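Local structure of neurotoxin (Clostridium botulinum, 1ZB7) at residues K6-N9 with Y10-I14; D86-L89 with K90-K94; F296-I299 with A300-L303; Q321-K324 with N325-F329. The protein acts as a zinc endopeptidase that, once in the host cytosol, cleaves synaptobrevins, VAMP2 at an Ala-Ala bond. One frame throughout, in Å; residues are numbered along the deposited sequence.

Overall arrangement
The four contacts follow one another along a single zinc-protease chain and fall into two pairs. Contact 1 is a turn in the N-terminal loop before strand 19-23; contact 2 lies on helix 82-99. Their centres are 11 Å apart and they touch through N9 with K90 and Y10 with D86, so the start of the chain is fastened to that helix. Contacts 3 and 4, also 11 Å apart between centres, lie toward the ends of helices 282-303 and 316-327; helix 282-303 packs on Y327 of helix 316-327 and on F329 just after it. Contacts 2 and 3, with centres 39 Å apart, lie on opposite sides of the chain's centre, so the two pairs lie in well-separated parts of the protease.

Contact 1: residues K6-N9 with Y10-I14; sequences KNFN and YNDPI
N9 and D12 both swing their first side-chain bond away from their own carbonyl carbon (chi1 -54° and -77°), which sets each CG beside its backbone N and lets the amide of N9 meet the carboxylate of D12 across the turn. ND2 of N9 donates to OD1 of D12 at 2.9 Å. The acceptor lies in the plane of the N9 amide, while ND2 reaches the syn side of the carboxylate from a little out of its plane, and the two flat groups stand perpendicular. The second oxygen is used differently: N of N9 gives a nearly straight bond of 2.9 Å to OD2 of D12, coming down from above the carboxylate. With one bond on each oxygen, both from N9, the D12 carboxylate has its rotation fixed. The backbone adds a third link, N of D12 to O of N9 at 3.1 Å. F8 lies at the margin of this network, its ring edge near the same carboxylate, with CD1 4.0 Å from OD2 of D12. OD1 of N11 also comes to 3.5 Å from CB of N9. The turn is tied to helix 82-99, since OD1 of N9 accepts from NZ of K90 and N of Y10 donates to OD1 of D86; K35 NZ takes up the carbonyls of Y10 and D12. N9 to D12 is a type I beta turn closed by the D12-to-N9 backbone bond and braced by the D12 carboxylate folding back onto N9, in the loop that leads into strand 19-23 of the mixed sheet.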
loop_
_atom_site.group_PDB
_atom_site.type_symbol
_atom_site.label_atom_id
_atom_site.label_comp_id
_atom_site.label_asym_id
_atom_site.label_seq_id
_atom_site.Cartn_x
_atom_site.Cartn_y
_atom_site.Cartn_z
ATOM N N LYS A 6 -13.133 -33.871 -15.160
ATOM C CA LYS A 6 -12.637 -35.076 -15.767
ATOM C C LYS A 6 -11.155 -35.346 -15.457
ATOM O O LYS A 6 -10.360 -34.440 -15.465
ATOM C CB LYS A 6 -12.873 -35.038 -17.285
ATOM C CG LYS A 6 -12.688 -36.391 -17.910
ATOM C CD LYS A 6 -13.236 -36.462 -19.268
ATOM C CE LYS A 6 -12.623 -37.743 -19.914
ATOM N NZ LYS A 6 -13.321 -37.971 -21.217
ATOM N N ASN A 7 -10.832 -36.606 -15.157
ATOM C CA ASN A 7 -9.494 -37.133 -15.000
ATOM C C ASN A 7 -8.858 -37.494 -16.317
ATOM O O ASN A 7 -9.474 -38.025 -17.119
ATOM C CB ASN A 7 -9.515 -38.435 -14.144
ATOM C CG ASN A 7 -10.033 -38.233 -12.680
ATOM O OD1 ASN A 7 -9.656 -37.285 -11.926
ATOM N ND2 ASN A 7 -10.863 -39.191 -12.258
ATOM N N PHE A 8 -7.573 -37.291 -16.465
ATOM C CA PHE A 8 -6.807 -37.541 -17.683
ATOM C C PHE A 8 -5.421 -37.949 -17.293
ATOM O O PHE A 8 -4.935 -37.571 -16.202
ATOM C CB PHE A 8 -6.603 -36.265 -18.489
ATOM C CG PHE A 8 -7.880 -35.736 -19.153
ATOM C CD1 PHE A 8 -8.411 -36.359 -20.271
ATOM C CD2 PHE A 8 -8.477 -34.601 -18.696
ATOM C CE1 PHE A 8 -9.548 -35.857 -20.892
ATOM C CE2 PHE A 8 -9.615 -34.124 -19.326
ATOM C CZ PHE A 8 -10.102 -34.704 -20.399
ATOM N N ASN A 9 -4.785 -38.703 -18.187
ATOM C CA ASN A 9 -3.341 -38.926 -18.175
ATOM C C ASN A 9 -2.793 -38.152 -19.322
ATOM O O ASN A 9 -3.447 -38.096 -20.302
ATOM C CB ASN A 9 -3.013 -40.430 -18.345
ATOM C CG ASN A 9 -3.740 -41.306 -17.314
ATOM O OD1 ASN A 9 -3.334 -41.295 -16.125
ATOM N ND2 ASN A 9 -4.843 -42.041 -17.739
ATOM N N TYR A 10 -1.609 -37.555 -19.195
ATOM C CA TYR A 10 -0.957 -36.886 -20.279
ATOM C C TYR A 10 -0.880 -37.673 -21.561
ATOM O O TYR A 10 -1.057 -37.113 -22.631
ATOM C CB TYR A 10 0.436 -36.396 -19.946
ATOM C CG TYR A 10 0.930 -35.467 -21.046
ATOM C CD1 TYR A 10 0.436 -34.173 -21.143
ATOM C CD2 TYR A 10 1.818 -35.882 -22.015
ATOM C CE1 TYR A 10 0.842 -33.341 -22.119
ATOM C CE2 TYR A 10 2.240 -35.008 -23.013
ATOM C CZ TYR A 10 1.748 -33.741 -23.045
ATOM O OH TYR A 10 2.141 -32.816 -23.990
ATOM N N ASN A 11 -0.665 -38.971 -21.450
ATOM C CA ASN A 11 -0.505 -39.839 -22.625
ATOM C C ASN A 11 -1.753 -40.421 -23.215
ATOM O O ASN A 11 -1.694 -41.095 -24.237
ATOM C CB ASN A 11 0.544 -40.937 -22.336
ATOM C CG ASN A 11 0.041 -42.031 -21.337
ATOM O OD1 ASN A 11 -1.102 -42.008 -20.804
ATOM N ND2 ASN A 11 0.927 -42.972 -21.067
ATOM N N ASP A 12 -2.899 -40.107 -22.617
ATOM C CA ASP A 12 -4.183 -40.468 -23.168
ATOM C C ASP A 12 -4.188 -39.894 -24.607
ATOM O O ASP A 12 -3.794 -38.727 -24.795
ATOM C CB ASP A 12 -5.320 -39.801 -22.394
ATOM C CG ASP A 12 -5.671 -40.469 -21.011
ATOM O OD1 ASP A 12 -5.162 -41.570 -20.619
ATOM O OD2 ASP A 12 -6.467 -39.799 -20.294
ATOM N N PRO A 13 -4.603 -40.695 -25.627
ATOM C CA PRO A 13 -4.564 -40.180 -27.016
ATOM C C PRO A 13 -5.531 -39.024 -27.384
ATOM O O PRO A 13 -6.644 -38.844 -26.832
ATOM C CB PRO A 13 -4.818 -41.410 -27.883
ATOM C CG PRO A 13 -5.317 -42.474 -26.990
ATOM C CD PRO A 13 -5.039 -42.110 -25.569
ATOM N N ILE A 14 -5.028 -38.234 -28.324
ATOM C CA ILE A 14 -5.788 -37.196 -28.980
ATOM C C ILE A 14 -7.116 -37.819 -29.404
ATOM O O ILE A 14 -7.116 -38.847 -30.062
ATOM C CB ILE A 14 -4.991 -36.691 -30.224
ATOM C CG1 ILE A 14 -3.664 -36.001 -29.847
ATOM C CG2 ILE A 14 -5.777 -35.779 -31.020
ATOM C CD1 ILE A 14 -3.898 -34.604 -29.185
#

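Contact 2: residues D86-L89 with K90-K94; sequences DKFL and KTMIK
K90 runs back along the helix over D86, one turn earlier. Its CB rests 3.4 Å from O of D86, the carbonyl that also takes the N-H of K90. CG and CD pass close to the same oxygen, and CD is also 3.6 Å from OD2 of D86. CE then comes up to the carboxylate, 3.3 Å from OD1 of D86, and NZ closes a salt bridge of 2.7 Å to OD2 of D86, on its syn lone pair; the bond to OD1 is weak. D86 meets the ammonium because its CG stands opposite the backbone N (chi1 -173°), leaning the carboxylate forward along the helix to meet the lysine. This is the classic i to i+4 acid-base pair of an alpha-helix, here on helix 82-99. Next along, O of K87 accepts twice from T91, from N and from OG1, the latter at 2.6 Å, the two donors arriving from opposite faces of the carbonyl plane. On the buried flank F88 and M92 lie side by side in a Met-aromatic contact: CG of M92 sits over the face of the F88 ring, 4.2 Å from its centroid, and SD is above the same ring at a greater distance. The side chains of F88, L89 and M92 also touch I45 of strand 43-46. L89 and I93 point the same way, CD1 of L89 being 4.1 Å from CD1 of I93.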
loop_
_atom_site.group_PDB
_atom_site.type_symbol
_atom_site.label_atom_id
_atom_site.label_comp_id
_atom_site.label_asym_id
_atom_site.label_seq_id
_atom_site.Cartn_x
_atom_site.Cartn_y
_atom_site.Cartn_z
ATOM N N ASP A 86 2.308 -34.758 -17.063
ATOM C CA ASP A 86 1.327 -35.576 -16.420
ATOM C C ASP A 86 1.102 -35.195 -14.969
ATOM O O ASP A 86 -0.026 -35.078 -14.525
ATOM C CB ASP A 86 1.708 -37.096 -16.565
ATOM C CG ASP A 86 0.613 -38.039 -16.058
ATOM O OD1 ASP A 86 -0.534 -38.011 -16.549
ATOM O OD2 ASP A 86 0.883 -38.779 -15.145
ATOM N N LYS A 87 2.174 -34.939 -14.260
ATOM C CA LYS A 87 2.091 -34.446 -12.866
ATOM C C LYS A 87 1.428 -33.061 -12.708
ATOM O O LYS A 87 0.582 -32.836 -11.753
ATOM C CB LYS A 87 3.480 -34.459 -12.206
ATOM C CG LYS A 87 3.438 -34.102 -10.723
ATOM C CD LYS A 87 4.755 -34.334 -9.929
ATOM C CE LYS A 87 4.525 -33.885 -8.444
ATOM N NZ LYS A 87 5.467 -34.349 -7.448
ATOM N N PHE A 88 1.815 -32.135 -13.608
ATOM C CA PHE A 88 1.156 -30.814 -13.706
ATOM C C PHE A 88 -0.384 -30.914 -13.957
ATOM O O PHE A 88 -1.171 -30.309 -13.245
ATOM C CB PHE A 88 1.789 -30.031 -14.823
ATOM C CG PHE A 88 1.208 -28.648 -15.024
ATOM C CD1 PHE A 88 1.785 -27.521 -14.407
ATOM C CD2 PHE A 88 0.175 -28.442 -15.886
ATOM C CE1 PHE A 88 1.286 -26.264 -14.723
ATOM C CE2 PHE A 88 -0.327 -27.189 -16.135
ATOM C CZ PHE A 88 0.213 -26.114 -15.499
ATOM N N LEU A 89 -0.766 -31.701 -14.966
ATOM C CA LEU A 89 -2.139 -32.013 -15.297
ATOM C C LEU A 89 -3.001 -32.598 -14.133
ATOM O O LEU A 89 -4.108 -32.083 -13.830
ATOM C CB LEU A 89 -2.129 -32.947 -16.455
ATOM C CG LEU A 89 -3.420 -33.471 -17.119
ATOM C CD1 LEU A 89 -4.362 -32.318 -17.492
ATOM C CD2 LEU A 89 -2.992 -34.268 -18.356
ATOM N N LYS A 90 -2.465 -33.617 -13.490
ATOM C CA LYS A 90 -3.043 -34.228 -12.329
ATOM C C LYS A 90 -3.142 -33.285 -11.147
ATOM O O LYS A 90 -4.155 -33.276 -10.420
ATOM C CB LYS A 90 -2.317 -35.574 -12.014
ATOM C CG LYS A 90 -2.863 -36.711 -12.942
ATOM C CD LYS A 90 -1.929 -37.812 -13.143
ATOM C CE LYS A 90 -2.546 -38.935 -14.062
ATOM N NZ LYS A 90 -1.462 -39.943 -14.464
ATOM N N THR A 91 -2.115 -32.479 -10.955
ATOM C CA THR A 91 -2.140 -31.485 -9.878
ATOM C C THR A 91 -3.228 -30.418 -10.172
ATOM O O THR A 91 -3.963 -30.056 -9.300
ATOM C CB THR A 91 -0.765 -30.782 -9.704
ATOM O OG1 THR A 91 0.246 -31.755 -9.445
ATOM C CG2 THR A 91 -0.791 -29.782 -8.611
ATOM N N MET A 92 -3.310 -29.927 -11.393
ATOM C CA MET A 92 -4.353 -28.956 -11.776
ATOM C C MET A 92 -5.761 -29.521 -11.517
ATOM O O MET A 92 -6.645 -28.823 -11.004
ATOM C CB MET A 92 -4.222 -28.494 -13.240
ATOM C CG MET A 92 -3.056 -27.593 -13.589
ATOM S SD MET A 92 -2.692 -26.284 -12.333
ATOM C CE MET A 92 -4.236 -25.362 -12.434
ATOM N N ILE A 93 -5.966 -30.794 -11.875
ATOM C CA ILE A 93 -7.245 -31.426 -11.666
ATOM C C ILE A 93 -7.553 -31.548 -10.191
ATOM O O ILE A 93 -8.720 -31.375 -9.769
ATOM C CB ILE A 93 -7.255 -32.795 -12.314
ATOM C CG1 ILE A 93 -7.261 -32.626 -13.828
ATOM C CG2 ILE A 93 -8.459 -33.662 -11.808
ATOM C CD1 ILE A 93 -6.783 -33.897 -14.550
ATOM N N LYS A 94 -6.520 -31.869 -9.393
ATOM C CA LYS A 94 -6.722 -32.042 -7.984
ATOM C C LYS A 94 -7.110 -30.693 -7.390
ATOM O O LYS A 94 -7.979 -30.608 -6.551
ATOM C CB LYS A 94 -5.488 -32.593 -7.303
ATOM C CG LYS A 94 -5.568 -32.713 -5.779
ATOM C CD LYS A 94 -4.690 -33.786 -5.277
ATOM C CE LYS A 94 -4.713 -33.901 -3.693
ATOM N NZ LYS A 94 -3.633 -34.845 -3.262
#

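Contact 3: residues F296-I299 with A300-L303; sequences FQDI and ANRL
A local contact along the last turns of helix 282-303 joins F296-I299 to A300-L303, carried by the helical backbone and by one water between two polar side chains. The i to i+4 bonds run unbroken: N of A300 to O of F296 and N of N301 to O of Q297, both 2.8 Å, then N of R302 to O of D298 and N of L303 to O of I299, both 3.0 Å. The N301 bond is almost straight at 176°. On the outer face D298 and N301 do not meet directly; their ends are joined through a water that donates to OD1 of D298 at 2.6 Å and accepts from ND2 of N301 at the same distance. N301 has its CG beside its own backbone N (chi1 -63°), which folds the amide over O of Q297, with CG of N301 3.2 Å from that oxygen. OD1 of D298 also has a weak bond to NE2 of Q294, one turn back. The alkyl part of R302 runs past O of D298, while its NH2 goes to O of T124. The buried face looks onto two other helices: F296 meets F344 of helix 341-354 and Y327 of helix 316-327 edge-to-face, I299 touches Y327, L303 lies on Y323, and O of L303 accepts from NZ of K320.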
loop_
_atom_site.group_PDB
_atom_site.type_symbol
_atom_site.label_atom_id
_atom_site.label_comp_id
_atom_site.label_asym_id
_atom_site.label_seq_id
_atom_site.Cartn_x
_atom_site.Cartn_y
_atom_site.Cartn_z
ATOM N N PHE A 296 -22.882 -3.459 -19.365
ATOM C CA PHE A 296 -24.009 -4.390 -19.526
ATOM C C PHE A 296 -25.069 -3.802 -20.459
ATOM O O PHE A 296 -25.584 -4.529 -21.338
ATOM C CB PHE A 296 -24.610 -4.761 -18.168
ATOM C CG PHE A 296 -23.878 -5.863 -17.408
ATOM C CD1 PHE A 296 -22.489 -5.994 -17.431
ATOM C CD2 PHE A 296 -24.584 -6.709 -16.613
ATOM C CE1 PHE A 296 -21.823 -6.979 -16.678
ATOM C CE2 PHE A 296 -23.902 -7.721 -15.854
ATOM C CZ PHE A 296 -22.533 -7.816 -15.901
ATOM N N GLN A 297 -25.432 -2.506 -20.257
ATOM C CA GLN A 297 -26.376 -1.845 -21.136
ATOM C C GLN A 297 -25.897 -1.863 -22.609
ATOM O O GLN A 297 -26.667 -2.130 -23.509
ATOM C CB GLN A 297 -26.714 -0.417 -20.681
ATOM C CG GLN A 297 -27.327 -0.403 -19.237
ATOM C CD GLN A 297 -27.398 1.011 -18.577
ATOM O OE1 GLN A 297 -26.535 1.892 -18.831
ATOM N NE2 GLN A 297 -28.431 1.221 -17.738
ATOM N N ASP A 298 -24.615 -1.625 -22.845
ATOM C CA ASP A 298 -24.077 -1.730 -24.190
ATOM C C ASP A 298 -24.306 -3.099 -24.820
ATOM O O ASP A 298 -24.609 -3.197 -26.036
ATOM C CB ASP A 298 -22.597 -1.338 -24.247
ATOM C CG ASP A 298 -22.339 0.169 -23.878
ATOM O OD1 ASP A 298 -23.197 1.065 -23.931
ATOM O OD2 ASP A 298 -21.207 0.453 -23.498
ATOM N N ILE A 299 -24.153 -4.147 -24.018
ATOM C CA ILE A 299 -24.368 -5.521 -24.483
ATOM C C ILE A 299 -25.848 -5.749 -24.768
ATOM O O ILE A 299 -26.190 -6.283 -25.822
ATOM C CB ILE A 299 -23.792 -6.588 -23.534
ATOM C CG1 ILE A 299 -22.254 -6.422 -23.475
ATOM C CG2 ILE A 299 -24.242 -8.010 -23.932
ATOM C CD1 ILE A 299 -21.540 -6.389 -24.831
ATOM N N ALA A 300 -26.698 -5.309 -23.842
ATOM C CA ALA A 300 -28.148 -5.382 -24.078
ATOM C C ALA A 300 -28.543 -4.598 -25.355
ATOM O O ALA A 300 -29.256 -5.163 -26.179
ATOM C CB ALA A 300 -28.994 -4.935 -22.815
ATOM N N ASN A 301 -28.112 -3.341 -25.520
ATOM C CA ASN A 301 -28.333 -2.603 -26.766
ATOM C C ASN A 301 -27.890 -3.384 -28.058
ATOM O O ASN A 301 -28.634 -3.447 -29.024
ATOM C CB ASN A 301 -27.599 -1.238 -26.794
ATOM C CG ASN A 301 -28.069 -0.193 -25.697
ATOM O OD1 ASN A 301 -29.183 -0.232 -25.222
ATOM N ND2 ASN A 301 -27.155 0.750 -25.324
ATOM N N ARG A 302 -26.696 -3.986 -28.054
ATOM C CA ARG A 302 -26.222 -4.850 -29.143
ATOM C C ARG A 302 -27.170 -6.026 -29.437
ATOM O O ARG A 302 -27.511 -6.256 -30.622
ATOM C CB ARG A 302 -24.729 -5.351 -28.945
ATOM C CG ARG A 302 -23.823 -4.259 -29.409
ATOM C CD ARG A 302 -22.326 -4.271 -29.036
ATOM N NE ARG A 302 -21.627 -4.939 -30.108
ATOM C CZ ARG A 302 -20.692 -4.486 -30.929
ATOM N NH1 ARG A 302 -20.160 -3.266 -30.896
ATOM N NH2 ARG A 302 -20.229 -5.379 -31.780
ATOM N N LEU A 303 -27.656 -6.688 -28.375
ATOM C CA LEU A 303 -28.472 -7.842 -28.500
ATOM C C LEU A 303 -29.766 -7.466 -29.202
ATOM O O LEU A 303 -30.302 -8.264 -29.920
ATOM C CB LEU A 303 -28.795 -8.478 -27.138
ATOM C CG LEU A 303 -27.733 -9.350 -26.497
ATOM C CD1 LEU A 303 -28.338 -10.030 -25.287
ATOM C CD2 LEU A 303 -27.126 -10.379 -27.458
HETATM O O HOH W 1 -24.650 1.123 -26.038
#

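Contact 4: residues Q321-K324 with N325-F329; sequences QIYK and NKYDF
K324, N325 and Y323 carry most of this contact, at the C-terminal end of helix 316-327, where phi turns positive at D328 and the chain leaves the helix. Two weak backbone bonds accompany the exit: N of F329 to O of K324 at 3.1 Å, and N of D328 to O of N325. The K324 side chain is extended beyond CG. Its CG passes 3.6 Å from O of F329, and its NZ goes on to a salt bridge with E331. N325 is held at its backbone N by O of Q321 and at its side chain by the Q321 amide: NE2 of Q321 donates to OD1 of N325 at 2.6 Å in a rather bent bond (139°). Q321 reaches it by a kink at chi2 (72°), and the two amide planes are 51° apart. The Y323 and Y327 side chains run alongside in one direction, with CD1 of Y323 3.9 Å from CE2 of Y327. The edge of the Y327 ring also comes against the Y323 carbonyl, CD2 of Y327 being 3.2 Å from O of Y323. F329 packs on I299, A300 and L303 of helix 282-303. Backbone carbonyls receive the polar ends, O of P117 that of Y323, O of G186 that of Y327 and O of I116 that of K326. NZ of K326 also donates to OH of Y327 at 2.9 Å.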
loop_
_atom_site.group_PDB
_atom_site.type_symbol
_atom_site.label_atom_id
_atom_site.label_comp_id
_atom_site.label_asym_id
_atom_site.label_seq_id
_atom_site.Cartn_x
_atom_site.Cartn_y
_atom_site.Cartn_z
ATOM N N GLN A 321 -30.088 -16.012 -25.965
ATOM C CA GLN A 321 -30.497 -16.645 -24.703
ATOM C C GLN A 321 -29.354 -16.924 -23.645
ATOM O O GLN A 321 -29.492 -16.744 -22.444
ATOM C CB GLN A 321 -31.253 -17.907 -25.020
ATOM C CG GLN A 321 -31.761 -18.617 -23.771
ATOM C CD GLN A 321 -32.946 -17.935 -23.046
ATOM O OE1 GLN A 321 -34.042 -17.746 -23.630
ATOM N NE2 GLN A 321 -32.749 -17.633 -21.744
ATOM N N ILE A 322 -28.264 -17.417 -24.138
ATOM C CA ILE A 322 -27.060 -17.542 -23.401
ATOM C C ILE A 322 -26.632 -16.193 -22.732
ATOM O O ILE A 322 -26.352 -16.137 -21.517
ATOM C CB ILE A 322 -25.961 -18.086 -24.339
ATOM C CG1 ILE A 322 -26.231 -19.558 -24.652
ATOM C CG2 ILE A 322 -24.605 -17.977 -23.717
ATOM C CD1 ILE A 322 -25.165 -20.165 -25.627
ATOM N N TYR A 323 -26.586 -15.123 -23.517
ATOM C CA TYR A 323 -26.197 -13.816 -22.991
ATOM C C TYR A 323 -27.230 -13.245 -22.038
ATOM O O TYR A 323 -26.866 -12.640 -21.040
ATOM C CB TYR A 323 -25.828 -12.833 -24.131
ATOM C CG TYR A 323 -24.624 -13.326 -24.898
ATOM C CD1 TYR A 323 -23.458 -13.770 -24.215
ATOM C CD2 TYR A 323 -24.659 -13.457 -26.297
ATOM C CE1 TYR A 323 -22.479 -14.265 -24.869
ATOM C CE2 TYR A 323 -23.567 -13.923 -26.966
ATOM C CZ TYR A 323 -22.512 -14.341 -26.257
ATOM O OH TYR A 323 -21.465 -14.917 -26.876
ATOM N N LYS A 324 -28.508 -13.387 -22.340
ATOM C CA LYS A 324 -29.560 -13.054 -21.378
ATOM C C LYS A 324 -29.309 -13.735 -20.003
ATOM O O LYS A 324 -29.350 -13.096 -18.986
ATOM C CB LYS A 324 -30.902 -13.435 -21.949
ATOM C CG LYS A 324 -32.106 -13.105 -21.028
ATOM C CD LYS A 324 -33.317 -13.911 -21.426
ATOM C CE LYS A 324 -34.458 -13.635 -20.446
ATOM N NZ LYS A 324 -35.805 -13.963 -21.052
ATOM N N ASN A 325 -29.027 -15.034 -20.018
ATOM C CA ASN A 325 -28.661 -15.804 -18.837
ATOM C C ASN A 325 -27.366 -15.340 -18.210
ATOM O O ASN A 325 -27.327 -15.128 -16.993
ATOM C CB ASN A 325 -28.536 -17.318 -19.115
ATOM C CG ASN A 325 -29.885 -18.009 -19.731
ATOM O OD1 ASN A 325 -30.977 -17.421 -19.814
ATOM N ND2 ASN A 325 -29.730 -19.310 -20.162
ATOM N N LYS A 326 -26.301 -15.158 -18.991
ATOM C CA LYS A 326 -25.017 -14.650 -18.433
ATOM C C LYS A 326 -25.134 -13.294 -17.728
ATOM O O LYS A 326 -24.628 -13.133 -16.589
ATOM C CB LYS A 326 -23.912 -14.603 -19.508
ATOM C CG LYS A 326 -22.658 -13.786 -19.213
ATOM C CD LYS A 326 -21.615 -13.881 -20.292
ATOM C CE LYS A 326 -20.439 -12.883 -20.069
ATOM N NZ LYS A 326 -19.646 -12.690 -21.279
ATOM N N TYR A 327 -25.761 -12.321 -18.399
ATOM C CA TYR A 327 -25.809 -10.938 -17.894
ATOM C C TYR A 327 -27.064 -10.683 -17.076
ATOM O O TYR A 327 -27.218 -9.609 -16.505
ATOM C CB TYR A 327 -25.706 -9.882 -18.975
ATOM C CG TYR A 327 -24.439 -9.922 -19.767
ATOM C CD1 TYR A 327 -23.278 -9.292 -19.317
ATOM C CD2 TYR A 327 -24.375 -10.655 -20.982
ATOM C CE1 TYR A 327 -22.070 -9.370 -20.073
ATOM C CE2 TYR A 327 -23.159 -10.783 -21.719
ATOM C CZ TYR A 327 -22.038 -10.089 -21.278
ATOM O OH TYR A 327 -20.864 -10.212 -21.992
ATOM N N ASP A 328 -27.920 -11.707 -16.995
ATOM C CA ASP A 328 -29.190 -11.656 -16.280
ATOM C C ASP A 328 -30.103 -10.461 -16.707
ATOM O O ASP A 328 -30.752 -9.815 -15.905
ATOM C CB ASP A 328 -28.892 -11.695 -14.793
ATOM C CG ASP A 328 -30.106 -12.033 -13.940
ATOM O OD1 ASP A 328 -31.126 -12.491 -14.447
ATOM O OD2 ASP A 328 -30.004 -11.820 -12.710
ATOM N N PHE A 329 -30.130 -10.217 -18.014
ATOM C CA PHE A 329 -31.017 -9.239 -18.663
ATOM C C PHE A 329 -32.465 -9.623 -18.495
ATOM O O PHE A 329 -32.782 -10.803 -18.354
ATOM C CB PHE A 329 -30.722 -9.187 -20.144
ATOM C CG PHE A 329 -29.356 -8.661 -20.493
ATOM C CD1 PHE A 329 -28.737 -7.666 -19.751
ATOM C CD2 PHE A 329 -28.656 -9.186 -21.594
ATOM C CE1 PHE A 329 -27.492 -7.190 -20.092
ATOM C CE2 PHE A 329 -27.414 -8.688 -21.947
ATOM C CZ PHE A 329 -26.840 -7.695 -21.181
#